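PDB 6QGL: VP5 from Halorubrum pleomorphic virus 6, which is the envelope protein of an archaeal virus and probably drives fusion of the viral membrane with that of the host cell. Local coordinates for residues V55-K58 with S59-Q62; K121-N124 with E125-E129. One frame throughout, in Å; residues are numbered along the deposited sequence.

Contact 1. Residues V55-K58 with S59-Q62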
# COMPACT_ATOMS: atom_id res chain seq x y z
N VAL A 55 1.95 14.03 -2.44
CA VAL A 55 0.75 13.30 -2.00
C VAL A 55 0.69 11.93 -2.70
O VAL A 55 0.53 10.92 -2.01
CB VAL A 55 -0.54 14.15 -2.17
CG1 VAL A 55 -1.80 13.30 -1.98
CG2 VAL A 55 -0.55 15.32 -1.20
N LYS A 56 0.89 11.90 -4.03
CA LYS A 56 0.90 10.68 -4.85
C LYS A 56 2.01 9.72 -4.40
O LYS A 56 1.73 8.54 -4.21
CB LYS A 56 1.04 11.03 -6.35
CG LYS A 56 0.82 9.85 -7.29
CD LYS A 56 1.06 10.25 -8.75
CE LYS A 56 0.84 9.12 -9.73
NZ LYS A 56 1.94 8.13 -9.69
N ARG A 57 3.25 10.23 -4.20
CA ARG A 57 4.40 9.44 -3.74
C ARG A 57 4.16 8.84 -2.36
O ARG A 57 4.41 7.65 -2.18
CB ARG A 57 5.71 10.25 -3.75
CG ARG A 57 6.97 9.48 -3.34
CD ARG A 57 7.38 8.37 -4.31
NE ARG A 57 7.67 8.90 -5.65
CZ ARG A 57 7.90 8.16 -6.72
NH1 ARG A 57 7.89 6.84 -6.64
NH2 ARG A 57 8.14 8.73 -7.89
N LYS A 58 3.67 9.66 -1.41
CA LYS A 58 3.38 9.19 -0.05
C LYS A 58 2.31 8.10 -0.07
O LYS A 58 2.52 7.06 0.53
CB LYS A 58 2.98 10.35 0.88
CG LYS A 58 3.05 9.96 2.35
CD LYS A 58 2.30 10.90 3.25
CE LYS A 58 2.19 10.31 4.64
NZ LYS A 58 1.73 11.31 5.63
N SER A 59 1.21 8.34 -0.82
CA SER A 59 0.09 7.40 -0.98
C SER A 59 0.55 6.07 -1.57
O SER A 59 0.11 5.02 -1.11
CB SER A 59 -1.00 8.03 -1.86
OG SER A 59 -2.15 7.20 -1.92
N ASN A 60 1.44 6.12 -2.58
CA ASN A 60 2.01 4.94 -3.24
C ASN A 60 2.89 4.17 -2.25
O ASN A 60 2.75 2.95 -2.15
CB ASN A 60 2.82 5.35 -4.48
CG ASN A 60 3.68 4.25 -5.06
OD1 ASN A 60 3.19 3.27 -5.62
ND2 ASN A 60 4.99 4.40 -4.93
N ASN A 61 3.76 4.89 -1.51
CA ASN A 61 4.66 4.30 -0.52
C ASN A 61 3.90 3.69 0.65
O ASN A 61 4.30 2.63 1.13
CB ASN A 61 5.71 5.32 -0.05
CG ASN A 61 6.73 5.72 -1.11
OD1 ASN A 61 6.86 5.11 -2.18
ND2 ASN A 61 7.48 6.77 -0.82
N GLN A 62 2.77 4.33 1.08
CA GLN A 62 1.91 3.83 2.16
C GLN A 62 1.29 2.49 1.73
O GLN A 62 1.44 1.49 2.44
CB GLN A 62 0.78 4.82 2.51
CG GLN A 62 1.19 6.13 3.21
CD GLN A 62 1.88 5.98 4.55
OE1 GLN A 62 1.54 5.14 5.39
NE2 GLN A 62 2.87 6.84 4.78
O HOH W 1 8.67 5.03 -4.47

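Contact 2. Residues K121-N124 with E125-E129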
# COMPACT_ATOMS: atom_id res chain seq x y z
N LYS A 121 14.73 0.14 -3.59
CA LYS A 121 14.48 0.74 -4.90
C LYS A 121 13.41 1.83 -4.79
O LYS A 121 13.59 2.90 -5.38
CB LYS A 121 14.07 -0.31 -5.94
CG LYS A 121 15.18 -0.68 -6.91
CD LYS A 121 14.94 -2.01 -7.63
CE LYS A 121 13.93 -1.97 -8.76
NZ LYS A 121 13.53 -3.35 -9.17
N SER A 122 12.33 1.58 -4.01
CA SER A 122 11.25 2.55 -3.82
C SER A 122 11.69 3.76 -2.99
O SER A 122 11.20 4.87 -3.24
CB SER A 122 9.99 1.90 -3.24
OG SER A 122 10.07 1.71 -1.84
N TRP A 123 12.63 3.57 -2.03
CA TRP A 123 13.20 4.65 -1.23
C TRP A 123 14.03 5.53 -2.16
O TRP A 123 13.85 6.75 -2.17
CB TRP A 123 14.09 4.12 -0.08
CG TRP A 123 15.01 5.15 0.50
CD1 TRP A 123 16.33 5.33 0.21
CD2 TRP A 123 14.66 6.20 1.42
NE1 TRP A 123 16.83 6.41 0.90
CE2 TRP A 123 15.83 6.95 1.67
CE3 TRP A 123 13.47 6.55 2.08
CZ2 TRP A 123 15.84 8.05 2.53
CZ3 TRP A 123 13.49 7.64 2.94
CH2 TRP A 123 14.66 8.38 3.15
N ASN A 124 14.91 4.90 -2.97
CA ASN A 124 15.77 5.56 -3.94
C ASN A 124 14.98 6.44 -4.90
O ASN A 124 15.39 7.57 -5.14
CB ASN A 124 16.61 4.54 -4.71
CG ASN A 124 17.76 3.97 -3.90
OD1 ASN A 124 18.03 4.35 -2.75
ND2 ASN A 124 18.48 3.04 -4.50
N GLU A 125 13.83 5.94 -5.39
CA GLU A 125 12.96 6.70 -6.29
C GLU A 125 12.34 7.92 -5.59
O GLU A 125 12.29 8.99 -6.19
CB GLU A 125 11.89 5.81 -6.93
CG GLU A 125 11.17 6.43 -8.12
CD GLU A 125 12.05 7.01 -9.21
OE1 GLU A 125 12.96 6.30 -9.69
OE2 GLU A 125 11.82 8.18 -9.59
N THR A 126 11.89 7.75 -4.32
CA THR A 126 11.29 8.83 -3.51
C THR A 126 12.30 9.98 -3.37
O THR A 126 11.98 11.14 -3.62
CB THR A 126 10.88 8.28 -2.12
OG1 THR A 126 10.04 7.13 -2.27
CG2 THR A 126 10.19 9.32 -1.25
N VAL A 127 13.53 9.61 -3.01
CA VAL A 127 14.68 10.47 -2.76
C VAL A 127 15.21 11.10 -4.07
O VAL A 127 15.59 12.27 -4.04
CB VAL A 127 15.70 9.62 -1.95
CG1 VAL A 127 16.99 10.36 -1.68
CG2 VAL A 127 15.07 9.19 -0.64
N ARG A 128 15.17 10.37 -5.20
CA ARG A 128 15.57 10.89 -6.52
C ARG A 128 14.56 11.90 -7.02
O ARG A 128 14.94 12.88 -7.65
CB ARG A 128 15.69 9.78 -7.57
CG ARG A 128 17.04 9.11 -7.61
CD ARG A 128 17.34 8.41 -8.93
NE ARG A 128 16.52 7.22 -9.22
CZ ARG A 128 16.75 6.00 -8.75
NH1 ARG A 128 15.93 5.00 -9.05
NH2 ARG A 128 17.78 5.78 -7.95
N GLU A 129 13.26 11.64 -6.75
CA GLU A 129 12.14 12.51 -7.12
C GLU A 129 12.27 13.84 -6.40
O GLU A 129 12.16 14.88 -7.05
CB GLU A 129 10.80 11.84 -6.81
CG GLU A 129 9.58 12.63 -7.25
CD GLU A 129 8.26 11.98 -6.88
OE1 GLU A 129 8.02 11.77 -5.67
OE2 GLU A 129 7.48 11.67 -7.81

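Contact 1. Residues V55-K58 with S59-Q62
R57 and N61, one helical turn apart, are tied together at their polar ends by a water. The molecule accepts from R57 NH1 at 2.9 Å and donates to N61 OD1 at 2.9 Å, bridging two groups that do not bond directly. A chi1 of -178° sets R57 CG opposite its backbone N, and bends at chi2 and chi3 follow, leaving the guanidinium standing out from the helix. The aliphatic part of the arginine lies against the asparagine: R57 CG is 3.7 Å from N61 ND2, with CD also beside the amide. N61 takes the other common helical choice, CG beside the backbone N (chi1 -68°), and its amide is turned 42° from the guanidinium plane. N60 runs alongside the arginine, its amide almost perpendicular to the guanidinium.

All this sits on two turns of the alpha-helix 43-66 in the N-terminal region of the envelope protein. The N-H of each of S59-Q62 bonds to the carbonyl four residues before it, as N61 N does to R57 O at 2.9 Å. R57, a buried residue, also turns its guanidinium to E129 and to the carbonyl of V32. N61 ND2 probably goes to T126 on the helix 97-140, an arrangement for which a short amide with a donor and an acceptor is well suited.

Round the helix, K58 and Q62 lie side by side and point the same way. K58 is extended, and its CE approaches Q62 NE2 at 3.5 Å. Q62 bends at chi2, while its CG rests 3.1 Å from K58 O. The two polar ends then part: K58 NZ reaches the carbonyl of Q225, and Q62 NE2 bonds to E231, so lysine provides length and glutamine an uncharged donor for a carboxylate.

Contact 2. Residues K121-N124 with E125-E129
R128 lies back along its helix toward N124. Its CB and CG both rest 3.3 Å from N124 O, the carbonyl that accepts the R128 backbone N-H. CG stands beside the backbone N (chi1 -87°), which sends the chain toward the preceding turn, and a bend at chi3 brings the guanidinium round until N124 O lies above one face, offset toward the rim. At the tip the two nitrogens divide: NH2 packs on N124 CB at 3.7 Å, whereas NH1 makes a salt bridge to E125 OE1 at 3.3 Å, whose hydrogen bond is weak. A long, flexible arginine suits this exposed side. N124, by contrast, is buried, and its amide is held by both L184 and T182 of strand 180-189.

A further side of the helix is apolar. V127 CG2 sits over the six-membered ring of W123, 3.5 Å from its centroid and 21° off the normal, a CH-pi contact. The indole spans the turn with a broad flat surface, while its NE1 bonds to the carbonyl of L184.

On the S122 side, T126 OG1 donates to S122 O at 2.7 Å. That carbonyl also accepts from T126 N, the two donors arriving from opposite faces of its plane. A hydroxyl returned to the carbonyl four residues back is a common way for a threonine hydroxyl to be satisfied within an alpha-helix, here the long helix 97-140.

In the fold
Contacts 1 and 2 are stretches of about two turns each on two helices, 43-66 and 97-140, that pack together with the centres of the contacts about 12 Å apart. Polar ends of contact 1 reach contact 2, so that charge and amide chemistry join the helices, while the aliphatic part of R57 packs on T126. Contact 1 is only partly buried, although nearer the centre of the folded chain, and depends on long polar chains and a water. Contact 2 is more thoroughly buried, wedged among helix 43-66, helix 229-257 and strand 180-189; there a tryptophan and valine supply apolar packing, and R128 marks its exposed side.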